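Local atomic coordinates of abietadiene synthase, chloroplastic (Abies grandis, PDB entry 3S9V), a protein that belongs to the terpene synthase family of enzymes and is a largely helical protein with a metal-binding domain in its C-terminal half. Residues A[558-563]-A[578-583]; A[494-499]-A[572-577]; A[146-151]-A[446-451]. All coordinates share one frame; numbering follows the deposited sequence.

Contact 1 (A[558-563]-A[578-583]); sequences KRWDLS and GFYNTF
One face of the W560 indole is overlapped by the ring of Y580, whose CD2 stands 3.7 Å above the indole plane and toward its rim. The planes of the indole's five-membered ring and the phenol are inclined at 39° with their centroids 4.9 Å apart, so the pair is oblique, neither a parallel stack nor a T-shape. The closest approach is 3.6 Å, W560 NE1 to Y580 CE2. The far, six-membered end of the indole is met near its plane: CZ3 lies 3.7 Å from F579 CE2, while CH2 approaches F583 CB. W560 has just left helix 547-559 with positive phi, and its CG is anti to the backbone N (chi1 -163°), which sends the ring across to helix 570-594. The contact folds the start of the connection between these two successive helices back onto the second, within the all-helical metal-binding domain of the terpene synthase family. The indole N-H is engaged by N584 OD1, one residue beyond 578-583. Over one face of the Y580 ring lies L562 CD2, 4.0 Å from the centroid and 15° off the normal, a CH-pi contact. The chain around L562 is held by an Asx turn, in which D561 OD1 accepts from S563 N at 2.7 Å.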
ATOM      1  N   LYS A 558      20.447 -36.703  18.285  1.00 30.58           N
ATOM      2  CA  LYS A 558      21.621 -36.269  19.030  1.00 32.71           C
ATOM      3  C   LYS A 558      22.925 -36.945  18.579  1.00 39.37           C
ATOM      4  O   LYS A 558      23.944 -36.274  18.374  1.00 42.11           O
ATOM      5  CB  LYS A 558      21.425 -36.524  20.524  1.00 33.48           C
ATOM      6  CG  LYS A 558      22.607 -36.063  21.362  1.00 40.66           C
ATOM      7  CD  LYS A 558      22.577 -36.626  22.775  1.00 43.64           C
ATOM      8  CE  LYS A 558      23.807 -36.181  23.555  1.00 44.08           C
ATOM      9  NZ  LYS A 558      23.889 -36.827  24.891  1.00 50.20           N
ATOM     10  N   ARG A 559      22.910 -38.268  18.446  1.00 39.36           N
ATOM     11  CA  ARG A 559      24.116 -38.976  18.023  1.00 42.86           C
ATOM     12  C   ARG A 559      24.227 -38.996  16.492  1.00 41.18           C
ATOM     13  O   ARG A 559      25.294 -39.250  15.936  1.00 41.22           O
ATOM     14  CB  ARG A 559      24.121 -40.401  18.589  1.00 40.98           C
ATOM     15  CG  ARG A 559      22.884 -41.200  18.270  1.00 49.05           C
ATOM     16  CD  ARG A 559      22.991 -42.643  18.745  1.00 51.14           C
ATOM     17  NE  ARG A 559      22.873 -42.796  20.194  1.00 52.85           N
ATOM     18  CZ  ARG A 559      22.726 -43.970  20.805  1.00 53.50           C
ATOM     19  NH1 ARG A 559      22.681 -45.087  20.089  1.00 44.84           N
ATOM     20  NH2 ARG A 559      22.617 -44.034  22.125  1.00 49.35           N
ATOM     21  N   TRP A 560      23.111 -38.703  15.832  1.00 38.43           N
ATOM     22  CA  TRP A 560      23.009 -38.657  14.375  1.00 36.60           C
ATOM     23  C   TRP A 560      23.520 -39.896  13.633  1.00 39.19           C
ATOM     24  O   TRP A 560      24.462 -39.815  12.841  1.00 40.80           O
ATOM     25  CB  TRP A 560      23.699 -37.392  13.836  1.00 34.21           C
ATOM     26  CG  TRP A 560      23.301 -37.045  12.427  1.00 34.18           C
ATOM     27  CD1 TRP A 560      24.003 -37.312  11.287  1.00 37.14           C
ATOM     28  CD2 TRP A 560      22.064 -36.458  12.005  1.00 34.85           C
ATOM     29  NE1 TRP A 560      23.279 -36.937  10.183  1.00 36.67           N
ATOM     30  CE2 TRP A 560      22.085 -36.408  10.594  1.00 34.34           C
ATOM     31  CE3 TRP A 560      20.939 -35.972  12.683  1.00 38.77           C
ATOM     32  CZ2 TRP A 560      21.024 -35.893   9.847  1.00 29.71           C
ATOM     33  CZ3 TRP A 560      19.884 -35.459  11.941  1.00 41.28           C
ATOM     34  CH2 TRP A 560      19.935 -35.425  10.535  1.00 41.14           C
ATOM     35  N   ASP A 561      22.890 -41.040  13.899  1.00 40.18           N
ATOM     36  CA  ASP A 561      23.225 -42.300  13.238  1.00 40.47           C
ATOM     37  C   ASP A 561      21.974 -43.168  13.205  1.00 41.14           C
ATOM     38  O   ASP A 561      20.885 -42.702  13.551  1.00 42.00           O
ATOM     39  CB  ASP A 561      24.363 -43.043  13.958  1.00 41.34           C
ATOM     40  CG  ASP A 561      24.010 -43.438  15.382  1.00 47.33           C
ATOM     41  OD1 ASP A 561      22.867 -43.885  15.622  1.00 51.69           O
ATOM     42  OD2 ASP A 561      24.888 -43.318  16.261  1.00 43.13           O
ATOM     43  N   LEU A 562      22.123 -44.423  12.790  1.00 38.15           N
ATOM     44  CA  LEU A 562      20.991 -45.338  12.713  1.00 35.49           C
ATOM     45  C   LEU A 562      21.124 -46.468  13.727  1.00 33.80           C
ATOM     46  O   LEU A 562      20.645 -47.573  13.498  1.00 36.75           O
ATOM     47  CB  LEU A 562      20.889 -45.924  11.301  1.00 37.35           C
ATOM     48  CG  LEU A 562      20.805 -44.911  10.156  1.00 42.80           C
ATOM     49  CD1 LEU A 562      20.736 -45.641   8.825  1.00 40.91           C
ATOM     50  CD2 LEU A 562      19.584 -44.029  10.336  1.00 44.77           C
ATOM     51  N   SER A 563      21.763 -46.185  14.856  1.00 32.18           N
ATOM     52  CA  SER A 563      21.970 -47.193  15.893  1.00 32.69           C
ATOM     53  C   SER A 563      20.751 -47.508  16.757  1.00 33.92           C
ATOM     54  O   SER A 563      20.820 -48.390  17.614  1.00 36.44           O
ATOM     55  CB  SER A 563      23.106 -46.761  16.813  1.00 34.51           C
ATOM     56  OG  SER A 563      22.764 -45.554  17.473  1.00 41.56           O
ATOM     57  N   GLY A 578      13.615 -41.102   6.904  1.00 30.62           N
ATOM     58  CA  GLY A 578      13.332 -40.008   5.993  1.00 31.26           C
ATOM     59  C   GLY A 578      13.950 -38.716   6.511  1.00 32.59           C
ATOM     60  O   GLY A 578      14.585 -37.978   5.761  1.00 30.60           O
ATOM     61  N   PHE A 579      13.773 -38.452   7.802  1.00 30.55           N
ATOM     62  CA  PHE A 579      14.320 -37.256   8.438  1.00 29.95           C
ATOM     63  C   PHE A 579      15.831 -37.204   8.220  1.00 29.41           C
ATOM     64  O   PHE A 579      16.370 -36.196   7.772  1.00 29.41           O
ATOM     65  CB  PHE A 579      14.004 -37.279   9.942  1.00 23.55           C
ATOM     66  CG  PHE A 579      14.529 -36.087  10.706  1.00 22.49           C
ATOM     67  CD1 PHE A 579      13.859 -34.872  10.680  1.00 23.03           C
ATOM     68  CD2 PHE A 579      15.687 -36.191  11.476  1.00 28.77           C
ATOM     69  CE1 PHE A 579      14.328 -33.780  11.411  1.00 20.60           C
ATOM     70  CE2 PHE A 579      16.166 -35.103  12.209  1.00 21.20           C
ATOM     71  CZ  PHE A 579      15.484 -33.896  12.176  1.00 17.20           C
ATOM     72  N   TYR A 580      16.500 -38.308   8.542  1.00 30.38           N
ATOM     73  CA  TYR A 580      17.951 -38.453   8.406  1.00 29.74           C
ATOM     74  C   TYR A 580      18.434 -38.292   6.954  1.00 29.04           C
ATOM     75  O   TYR A 580      19.414 -37.594   6.688  1.00 25.57           O
ATOM     76  CB  TYR A 580      18.357 -39.827   8.963  1.00 32.43           C
ATOM     77  CG  TYR A 580      19.819 -40.231   8.833  1.00 33.27           C
ATOM     78  CD1 TYR A 580      20.238 -41.114   7.830  1.00 36.52           C
ATOM     79  CD2 TYR A 580      20.764 -39.804   9.765  1.00 24.96           C
ATOM     80  CE1 TYR A 580      21.564 -41.570   7.768  1.00 31.31           C
ATOM     81  CE2 TYR A 580      22.086 -40.251   9.711  1.00 35.44           C
ATOM     82  CZ  TYR A 580      22.479 -41.135   8.713  1.00 38.15           C
ATOM     83  OH  TYR A 580      23.785 -41.580   8.680  1.00 43.03           O
ATOM     84  N   ASN A 581      17.748 -38.934   6.015  1.00 28.26           N
ATOM     85  CA  ASN A 581      18.150 -38.824   4.618  1.00 29.72           C
ATOM     86  C   ASN A 581      17.958 -37.399   4.097  1.00 31.03           C
ATOM     87  O   ASN A 581      18.811 -36.863   3.391  1.00 32.29           O
ATOM     88  CB  ASN A 581      17.357 -39.806   3.747  1.00 27.05           C
ATOM     89  CG  ASN A 581      17.669 -41.255   4.073  1.00 23.44           C
ATOM     90  OD1 ASN A 581      18.759 -41.572   4.546  1.00 27.98           O
ATOM     91  ND2 ASN A 581      16.714 -42.145   3.807  1.00 25.73           N
ATOM     92  N   THR A 582      16.836 -36.787   4.452  1.00 31.42           N
ATOM     93  CA  THR A 582      16.556 -35.436   4.013  1.00 29.47           C
ATOM     94  C   THR A 582      17.587 -34.449   4.550  1.00 28.52           C
ATOM     95  O   THR A 582      18.144 -33.660   3.789  1.00 29.21           O
ATOM     96  CB  THR A 582      15.160 -34.982   4.453  1.00 30.71           C
ATOM     97  OG1 THR A 582      14.168 -35.717   3.728  1.00 36.85           O
ATOM     98  CG2 THR A 582      14.975 -33.502   4.195  1.00 31.61           C
ATOM     99  N   PHE A 583      17.876 -34.499   5.844  1.00 24.39           N
ATOM    100  CA  PHE A 583      18.827 -33.540   6.369  1.00 24.60           C
ATOM    101  C   PHE A 583      20.303 -33.771   6.099  1.00 29.32           C
ATOM    102  O   PHE A 583      21.096 -32.839   6.222  1.00 29.56           O
ATOM    103  CB  PHE A 583      18.560 -33.290   7.846  1.00 19.78           C
ATOM    104  CG  PHE A 583      17.330 -32.469   8.080  1.00 25.23           C
ATOM    105  CD1 PHE A 583      16.093 -33.079   8.284  1.00 23.01           C
ATOM    106  CD2 PHE A 583      17.387 -31.075   7.998  1.00 26.36           C
ATOM    107  CE1 PHE A 583      14.929 -32.314   8.396  1.00 29.62           C
ATOM    108  CE2 PHE A 583      16.228 -30.302   8.107  1.00 22.75           C
ATOM    109  CZ  PHE A 583      14.996 -30.924   8.305  1.00 25.60           C
TER

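Contact 2 (A[494-499]-A[572-577]); sequences FTDLNF and MKICFV
I574 and L497 form the centre of this contact, in which the loop 494-499, between two helices of the all-helical metal-binding domain of the terpene synthase family, lies against helix 570-594. CB of I574 points at the loop, and its two branches divide there. CG2, anti to the backbone N, meets L497 CD2 at 3.9 Å. On the other branch, CG1 carries the chain onward, and its extended second torsion (chi2 174°) delivers CD1 to D496, 4.0 Å from CB and 4.1 Å from OD1. The aspartate is exposed, so this end of the isoleucine packs at the margin, whereas L497 is buried. The I574 and L497 side chains run past each other in opposite directions, and the same L497 CD2 goes on to C575, reaching its N at 4.0 Å and its CB at 4.2 Å. C575 CB is also met by F499 CZ, and it sits near the plane of the phenylalanine ring, at its edge. Helix 521-541 backs this corner, with I536 touching both F499 and C575. A polar tie lies one residue before the helical segment: N498 N donates to Q571 OE1. At the start of 494-499 the F494 ring is turned edge-on to the helix backbone, and C575 O lies near the ring plane, 4.2 Å from F494 CE1.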
ATOM      1  N   PHE A 494       6.983 -41.235   2.387  1.00 59.07           N
ATOM      2  CA  PHE A 494       6.196 -40.685   3.484  1.00 57.69           C
ATOM      3  C   PHE A 494       4.720 -40.950   3.274  1.00 55.53           C
ATOM      4  O   PHE A 494       3.891 -40.570   4.095  1.00 56.25           O
ATOM      5  CB  PHE A 494       6.435 -39.183   3.638  1.00 58.27           C
ATOM      6  CG  PHE A 494       7.794 -38.845   4.173  1.00 62.31           C
ATOM      7  CD1 PHE A 494       8.351 -39.599   5.202  1.00 62.84           C
ATOM      8  CD2 PHE A 494       8.516 -37.778   3.656  1.00 62.48           C
ATOM      9  CE1 PHE A 494       9.609 -39.298   5.703  1.00 63.27           C
ATOM     10  CE2 PHE A 494       9.776 -37.469   4.152  1.00 64.25           C
ATOM     11  CZ  PHE A 494      10.322 -38.232   5.177  1.00 65.96           C
ATOM     12  N   THR A 495       4.396 -41.605   2.168  1.00 56.66           N
ATOM     13  CA  THR A 495       3.011 -41.936   1.865  1.00 59.51           C
ATOM     14  C   THR A 495       2.586 -43.011   2.860  1.00 59.18           C
ATOM     15  O   THR A 495       1.398 -43.266   3.051  1.00 60.11           O
ATOM     16  CB  THR A 495       2.867 -42.500   0.434  1.00 62.54           C
ATOM     17  OG1 THR A 495       3.596 -41.675  -0.486  1.00 63.96           O
ATOM     18  CG2 THR A 495       1.401 -42.529   0.023  1.00 57.86           C
ATOM     19  N   ASP A 496       3.578 -43.633   3.490  1.00 59.11           N
ATOM     20  CA  ASP A 496       3.360 -44.691   4.471  1.00 59.71           C
ATOM     21  C   ASP A 496       2.864 -44.154   5.812  1.00 59.96           C
ATOM     22  O   ASP A 496       2.022 -44.769   6.464  1.00 60.70           O
ATOM     23  CB  ASP A 496       4.660 -45.465   4.681  1.00 59.95           C
ATOM     24  CG  ASP A 496       5.153 -46.132   3.408  1.00 64.28           C
ATOM     25  OD1 ASP A 496       6.356 -46.470   3.346  1.00 63.67           O
ATOM     26  OD2 ASP A 496       4.337 -46.326   2.477  1.00 62.16           O
ATOM     27  N   LEU A 497       3.396 -43.007   6.222  1.00 60.14           N
ATOM     28  CA  LEU A 497       3.009 -42.383   7.484  1.00 60.27           C
ATOM     29  C   LEU A 497       1.496 -42.203   7.550  1.00 60.50           C
ATOM     30  O   LEU A 497       0.904 -41.544   6.697  1.00 62.87           O
ATOM     31  CB  LEU A 497       3.695 -41.023   7.627  1.00 61.06           C
ATOM     32  CG  LEU A 497       5.214 -41.012   7.448  1.00 57.02           C
ATOM     33  CD1 LEU A 497       5.732 -39.590   7.595  1.00 56.58           C
ATOM     34  CD2 LEU A 497       5.861 -41.933   8.466  1.00 54.81           C
ATOM     35  N   ASN A 498       0.875 -42.782   8.570  1.00 59.08           N
ATOM     36  CA  ASN A 498      -0.568 -42.690   8.724  1.00 57.88           C
ATOM     37  C   ASN A 498      -0.989 -41.766   9.857  1.00 57.75           C
ATOM     38  O   ASN A 498      -2.180 -41.640  10.148  1.00 58.59           O
ATOM     39  CB  ASN A 498      -1.153 -44.084   8.958  1.00 60.52           C
ATOM     40  CG  ASN A 498      -0.475 -44.815  10.102  1.00 63.38           C
ATOM     41  OD1 ASN A 498      -0.406 -44.314  11.225  1.00 59.02           O
ATOM     42  ND2 ASN A 498       0.031 -46.011   9.819  1.00 64.68           N
ATOM     43  N   PHE A 499      -0.020 -41.121  10.497  1.00 56.64           N
ATOM     44  CA  PHE A 499      -0.324 -40.216  11.603  1.00 55.93           C
ATOM     45  C   PHE A 499      -0.292 -38.759  11.170  1.00 57.76           C
ATOM     46  O   PHE A 499      -0.491 -37.856  11.986  1.00 58.34           O
ATOM     47  CB  PHE A 499       0.664 -40.417  12.749  1.00 50.13           C
ATOM     48  CG  PHE A 499       2.095 -40.227  12.354  1.00 43.55           C
ATOM     49  CD1 PHE A 499       2.829 -41.283  11.827  1.00 38.56           C
ATOM     50  CD2 PHE A 499       2.708 -38.986  12.493  1.00 35.33           C
ATOM     51  CE1 PHE A 499       4.155 -41.108  11.446  1.00 38.64           C
ATOM     52  CE2 PHE A 499       4.033 -38.798  12.113  1.00 29.33           C
ATOM     53  CZ  PHE A 499       4.759 -39.860  11.590  1.00 40.45           C
ATOM     54  N   MET A 572       7.565 -44.772  13.363  1.00 33.39           N
ATOM     55  CA  MET A 572       8.655 -43.900  13.786  1.00 32.86           C
ATOM     56  C   MET A 572       9.931 -44.148  12.973  1.00 32.67           C
ATOM     57  O   MET A 572      10.603 -43.206  12.549  1.00 29.66           O
ATOM     58  CB  MET A 572       8.933 -44.089  15.288  1.00 27.98           C
ATOM     59  CG  MET A 572       9.911 -43.082  15.884  1.00 21.14           C
ATOM     60  SD  MET A 572      10.119 -43.160  17.689  1.00 20.62           S
ATOM     61  CE  MET A 572      11.860 -43.061  17.792  1.00 23.23           C
ATOM     62  N   LYS A 573      10.247 -45.418  12.748  1.00 34.69           N
ATOM     63  CA  LYS A 573      11.441 -45.812  12.006  1.00 35.36           C
ATOM     64  C   LYS A 573      11.478 -45.155  10.641  1.00 35.77           C
ATOM     65  O   LYS A 573      12.483 -44.565  10.248  1.00 33.37           O
ATOM     66  CB  LYS A 573      11.466 -47.333  11.843  1.00 42.07           C
ATOM     67  CG  LYS A 573      12.642 -47.880  11.057  1.00 46.75           C
ATOM     68  CD  LYS A 573      12.546 -49.398  10.975  1.00 60.52           C
ATOM     69  CE  LYS A 573      13.607 -49.992  10.063  1.00 64.85           C
ATOM     70  NZ  LYS A 573      13.438 -51.468   9.928  1.00 66.52           N
ATOM     71  N   ILE A 574      10.370 -45.277   9.922  1.00 36.21           N
ATOM     72  CA  ILE A 574      10.233 -44.696   8.598  1.00 37.36           C
ATOM     73  C   ILE A 574      10.425 -43.185   8.700  1.00 38.57           C
ATOM     74  O   ILE A 574      11.227 -42.594   7.969  1.00 38.42           O
ATOM     75  CB  ILE A 574       8.825 -44.997   8.023  1.00 40.34           C
ATOM     76  CG1 ILE A 574       8.694 -46.492   7.720  1.00 42.53           C
ATOM     77  CG2 ILE A 574       8.572 -44.166   6.777  1.00 39.33           C
ATOM     78  CD1 ILE A 574       7.294 -46.894   7.291  1.00 46.22           C
ATOM     79  N   CYS A 575       9.684 -42.568   9.617  1.00 35.36           N
ATOM     80  CA  CYS A 575       9.764 -41.133   9.813  1.00 32.13           C
ATOM     81  C   CYS A 575      11.208 -40.682   9.988  1.00 29.71           C
ATOM     82  O   CYS A 575      11.659 -39.766   9.307  1.00 29.14           O
ATOM     83  CB  CYS A 575       8.937 -40.710  11.030  1.00 28.59           C
ATOM     84  SG  CYS A 575       9.151 -38.976  11.472  0.50 25.37           S
ATOM     85  N   PHE A 576      11.937 -41.330  10.891  1.00 26.58           N
ATOM     86  CA  PHE A 576      13.322 -40.958  11.137  1.00 28.28           C
ATOM     87  C   PHE A 576      14.241 -41.156   9.927  1.00 32.11           C
ATOM     88  O   PHE A 576      14.990 -40.247   9.566  1.00 33.00           O
ATOM     89  CB  PHE A 576      13.905 -41.730  12.324  1.00 21.24           C
ATOM     90  CG  PHE A 576      15.296 -41.296  12.677  1.00 24.60           C
ATOM     91  CD1 PHE A 576      15.519 -40.054  13.258  1.00 26.60           C
ATOM     92  CD2 PHE A 576      16.393 -42.088  12.350  1.00 29.04           C
ATOM     93  CE1 PHE A 576      16.813 -39.598  13.503  1.00 26.67           C
ATOM     94  CE2 PHE A 576      17.693 -41.642  12.592  1.00 27.83           C
ATOM     95  CZ  PHE A 576      17.903 -40.392  13.167  1.00 28.03           C
ATOM     96  N   VAL A 577      14.200 -42.339   9.314  1.00 30.97           N
ATOM     97  CA  VAL A 577      15.045 -42.609   8.154  1.00 32.29           C
ATOM     98  C   VAL A 577      14.870 -41.473   7.154  1.00 30.77           C
ATOM     99  O   VAL A 577      15.852 -40.940   6.635  1.00 28.46           O
ATOM    100  CB  VAL A 577      14.690 -43.968   7.485  1.00 35.42           C
ATOM    101  CG1 VAL A 577      15.480 -44.143   6.198  1.00 28.83           C
ATOM    102  CG2 VAL A 577      15.013 -45.116   8.438  1.00 34.61           C
TER

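Contact 3 (A[146-151]-A[446-451]); sequences HRPSGF and VWLGKT
H146 begins the contact by resting CB on L448 CD2, 3.7 Å away, and the carbonyl O of R147 adds a second touch on the same methyl. P148 then takes the other branch of the leucine: its CB lies 4.0 Å from L448 CD1, the two side chains crossing at a slant. L448 CG stands anti to its own backbone N (chi1 -169°), and from there CD2 is turned to H146 and R147 and CD1 to P148. Next comes the direct polar link: S149 N donates to G449 O at 2.8 Å, bent to 145° at the hydrogen and coming from above the carbonyl plane. Here a type II turn from P148 to F151, closed by F151 N to P148 O, meets the bend of a two-stranded antiparallel beta-hairpin, 447-448 with 452-453. S149 O faces K450, whose CD comes within 3.4 Å, and a water bridges that oxygen to K450 O. The lysine, bent at three successive torsions, ends at Y204 O and E207. G150 takes the positive phi of the third position of the type II turn, 77°, and is also the N-cap residue of helix 151-164; F151 starts that helix, with its ring on helix 101-117.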
ATOM      1  N   HIS A 146     -18.714  13.329 -10.794  1.00 32.25           N
ATOM      2  CA  HIS A 146     -18.094  14.098  -9.722  1.00 33.55           C
ATOM      3  C   HIS A 146     -17.755  15.533 -10.115  1.00 30.50           C
ATOM      4  O   HIS A 146     -17.201  15.787 -11.186  1.00 27.40           O
ATOM      5  CB  HIS A 146     -16.839  13.376  -9.239  1.00 39.02           C
ATOM      6  CG  HIS A 146     -17.090  11.959  -8.832  1.00 50.65           C
ATOM      7  ND1 HIS A 146     -18.033  11.615  -7.885  1.00 59.27           N
ATOM      8  CD2 HIS A 146     -16.540  10.797  -9.254  1.00 51.74           C
ATOM      9  CE1 HIS A 146     -18.054  10.302  -7.744  1.00 55.95           C
ATOM     10  NE2 HIS A 146     -17.157   9.782  -8.564  1.00 59.61           N
ATOM     11  N   ARG A 147     -18.104  16.467  -9.237  1.00 31.43           N
ATOM     12  CA  ARG A 147     -17.849  17.889  -9.456  1.00 30.39           C
ATOM     13  C   ARG A 147     -16.369  18.200  -9.253  1.00 27.02           C
ATOM     14  O   ARG A 147     -15.795  17.823  -8.236  1.00 28.56           O
ATOM     15  CB  ARG A 147     -18.674  18.726  -8.472  1.00 35.82           C
ATOM     16  CG  ARG A 147     -19.874  19.449  -9.072  1.00 48.51           C
ATOM     17  CD  ARG A 147     -20.617  20.247  -8.001  1.00 54.44           C
ATOM     18  NE  ARG A 147     -21.610  21.157  -8.572  1.00 65.25           N
ATOM     19  CZ  ARG A 147     -22.706  20.773  -9.222  1.00 66.76           C
ATOM     20  NH1 ARG A 147     -22.966  19.482  -9.391  1.00 64.61           N
ATOM     21  NH2 ARG A 147     -23.542  21.683  -9.710  1.00 61.06           N
ATOM     22  N   PRO A 148     -15.737  18.899 -10.214  1.00 25.10           N
ATOM     23  CA  PRO A 148     -14.315  19.257 -10.118  1.00 22.94           C
ATOM     24  C   PRO A 148     -14.091  20.169  -8.919  1.00 19.41           C
ATOM     25  O   PRO A 148     -15.007  20.869  -8.501  1.00 17.14           O
ATOM     26  CB  PRO A 148     -14.045  19.984 -11.437  1.00 27.52           C
ATOM     27  CG  PRO A 148     -15.047  19.393 -12.367  1.00 23.54           C
ATOM     28  CD  PRO A 148     -16.292  19.328 -11.507  1.00 24.80           C
ATOM     29  N   SER A 149     -12.872  20.168  -8.384  1.00 19.09           N
ATOM     30  CA  SER A 149     -12.525  20.985  -7.220  1.00 20.66           C
ATOM     31  C   SER A 149     -12.806  22.474  -7.414  1.00 20.88           C
ATOM     32  O   SER A 149     -12.231  23.116  -8.293  1.00 25.16           O
ATOM     33  CB  SER A 149     -11.040  20.815  -6.872  1.00 24.08           C
ATOM     34  OG  SER A 149     -10.700  19.454  -6.682  1.00 31.32           O
ATOM     35  N   GLY A 150     -13.687  23.017  -6.584  1.00 19.45           N
ATOM     36  CA  GLY A 150     -14.009  24.430  -6.661  1.00 19.08           C
ATOM     37  C   GLY A 150     -14.933  24.825  -7.793  1.00 22.21           C
ATOM     38  O   GLY A 150     -15.092  26.024  -8.060  1.00 20.89           O
ATOM     39  N   PHE A 151     -15.556  23.843  -8.449  1.00 20.71           N
ATOM     40  CA  PHE A 151     -16.448  24.132  -9.571  1.00 16.26           C
ATOM     41  C   PHE A 151     -17.510  25.175  -9.267  1.00 19.09           C
ATOM     42  O   PHE A 151     -17.651  26.157  -9.996  1.00 17.23           O
ATOM     43  CB  PHE A 151     -17.164  22.874 -10.059  1.00 18.11           C
ATOM     44  CG  PHE A 151     -17.965  23.095 -11.322  1.00 11.19           C
ATOM     45  CD1 PHE A 151     -17.342  23.087 -12.567  1.00 14.76           C
ATOM     46  CD2 PHE A 151     -19.332  23.336 -11.259  1.00 15.40           C
ATOM     47  CE1 PHE A 151     -18.068  23.314 -13.736  1.00 11.92           C
ATOM     48  CE2 PHE A 151     -20.070  23.567 -12.422  1.00 25.03           C
ATOM     49  CZ  PHE A 151     -19.433  23.554 -13.665  1.00 20.09           C
ATOM     50  N   VAL A 446      -7.780   8.645 -14.674  1.00 24.56           N
ATOM     51  CA  VAL A 446      -7.502  10.067 -14.733  1.00 24.09           C
ATOM     52  C   VAL A 446      -7.685  10.564 -13.309  1.00 24.95           C
ATOM     53  O   VAL A 446      -8.065   9.793 -12.430  1.00 24.20           O
ATOM     54  CB  VAL A 446      -8.468  10.817 -15.669  1.00 21.90           C
ATOM     55  CG1 VAL A 446      -8.068  10.581 -17.110  1.00 19.10           C
ATOM     56  CG2 VAL A 446      -9.899  10.362 -15.416  1.00 15.75           C
ATOM     57  N   TRP A 447      -7.412  11.842 -13.077  1.00 22.17           N
ATOM     58  CA  TRP A 447      -7.534  12.397 -11.737  1.00 22.02           C
ATOM     59  C   TRP A 447      -8.380  13.653 -11.793  1.00 20.27           C
ATOM     60  O   TRP A 447      -8.445  14.315 -12.828  1.00 18.83           O
ATOM     61  CB  TRP A 447      -6.142  12.711 -11.167  1.00 21.13           C
ATOM     62  CG  TRP A 447      -5.207  11.523 -11.200  1.00 25.71           C
ATOM     63  CD1 TRP A 447      -4.667  10.930 -12.311  1.00 22.39           C
ATOM     64  CD2 TRP A 447      -4.766  10.744 -10.077  1.00 18.29           C
ATOM     65  NE1 TRP A 447      -3.928   9.830 -11.948  1.00 28.10           N
ATOM     66  CE2 TRP A 447      -3.970   9.692 -10.585  1.00 20.84           C
ATOM     67  CE3 TRP A 447      -4.971  10.833  -8.693  1.00 16.35           C
ATOM     68  CZ2 TRP A 447      -3.377   8.729  -9.755  1.00 19.31           C
ATOM     69  CZ3 TRP A 447      -4.383   9.877  -7.867  1.00 25.70           C
ATOM     70  CH2 TRP A 447      -3.593   8.836  -8.406  1.00 26.88           C
ATOM     71  N   LEU A 448      -9.029  13.974 -10.679  1.00 19.69           N
ATOM     72  CA  LEU A 448      -9.888  15.146 -10.620  1.00 21.77           C
ATOM     73  C   LEU A 448      -9.371  16.249  -9.705  1.00 23.46           C
ATOM     74  O   LEU A 448      -9.223  16.062  -8.504  1.00 26.92           O
ATOM     75  CB  LEU A 448     -11.297  14.740 -10.180  1.00 20.50           C
ATOM     76  CG  LEU A 448     -12.379  15.819 -10.326  1.00 28.98           C
ATOM     77  CD1 LEU A 448     -12.395  16.330 -11.762  1.00 21.30           C
ATOM     78  CD2 LEU A 448     -13.740  15.255  -9.945  1.00 20.51           C
ATOM     79  N   GLY A 449      -9.081  17.402 -10.295  1.00 27.10           N
ATOM     80  CA  GLY A 449      -8.622  18.549  -9.527  1.00 27.58           C
ATOM     81  C   GLY A 449      -9.524  19.699  -9.930  1.00 23.59           C
ATOM     82  O   GLY A 449     -10.731  19.522 -10.038  1.00 23.65           O
ATOM     83  N   LYS A 450      -8.951  20.875 -10.155  1.00 21.94           N
ATOM     84  CA  LYS A 450      -9.730  22.023 -10.591  1.00 12.58           C
ATOM     85  C   LYS A 450     -10.292  21.581 -11.948  1.00 16.59           C
ATOM     86  O   LYS A 450     -11.359  22.018 -12.380  1.00 12.94           O
ATOM     87  CB  LYS A 450      -8.807  23.234 -10.773  1.00 19.68           C
ATOM     88  CG  LYS A 450      -9.481  24.498 -11.296  1.00 21.12           C
ATOM     89  CD  LYS A 450     -10.391  25.139 -10.254  1.00 15.35           C
ATOM     90  CE  LYS A 450      -9.606  25.623  -9.051  1.00 14.07           C
ATOM     91  NZ  LYS A 450      -8.561  26.627  -9.425  1.00 11.97           N
ATOM     92  N   THR A 451      -9.543  20.701 -12.607  1.00 17.66           N
ATOM     93  CA  THR A 451      -9.912  20.152 -13.916  1.00 20.36           C
ATOM     94  C   THR A 451      -9.519  18.679 -13.928  1.00 17.66           C
ATOM     95  O   THR A 451      -8.954  18.170 -12.956  1.00 17.19           O
ATOM     96  CB  THR A 451      -9.119  20.823 -15.058  1.00 25.79           C
ATOM     97  OG1 THR A 451      -7.738  20.447 -14.948  1.00 32.84           O
ATOM     98  CG2 THR A 451      -9.233  22.349 -14.986  1.00 16.59           C
TER
HETATM   99  O   HOH W   1     -13.499  23.404 -10.988  1.00 22.09           O

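Contacts 1 and 2 share helix 570-594, touch each other and alternate along the chain; their centres are 13 Å apart. L562 CD2 of contact 1 reaches F576 CE2 of contact 2 at 3.8 Å, and G578 CA lies near F494 CZ. Contact 3 lies on the opposite side of the chain's centre, its nearest atoms about 47 Å from contact 1. All three are partly buried, each combining buried and exposed residues. Across their segments contacts 1 and 2 are apolar, aromatic rings dominating the former and aliphatic groups the centre of the latter. Contact 3, where loop meets hairpin, adds a backbone hydrogen bond and a bridging water.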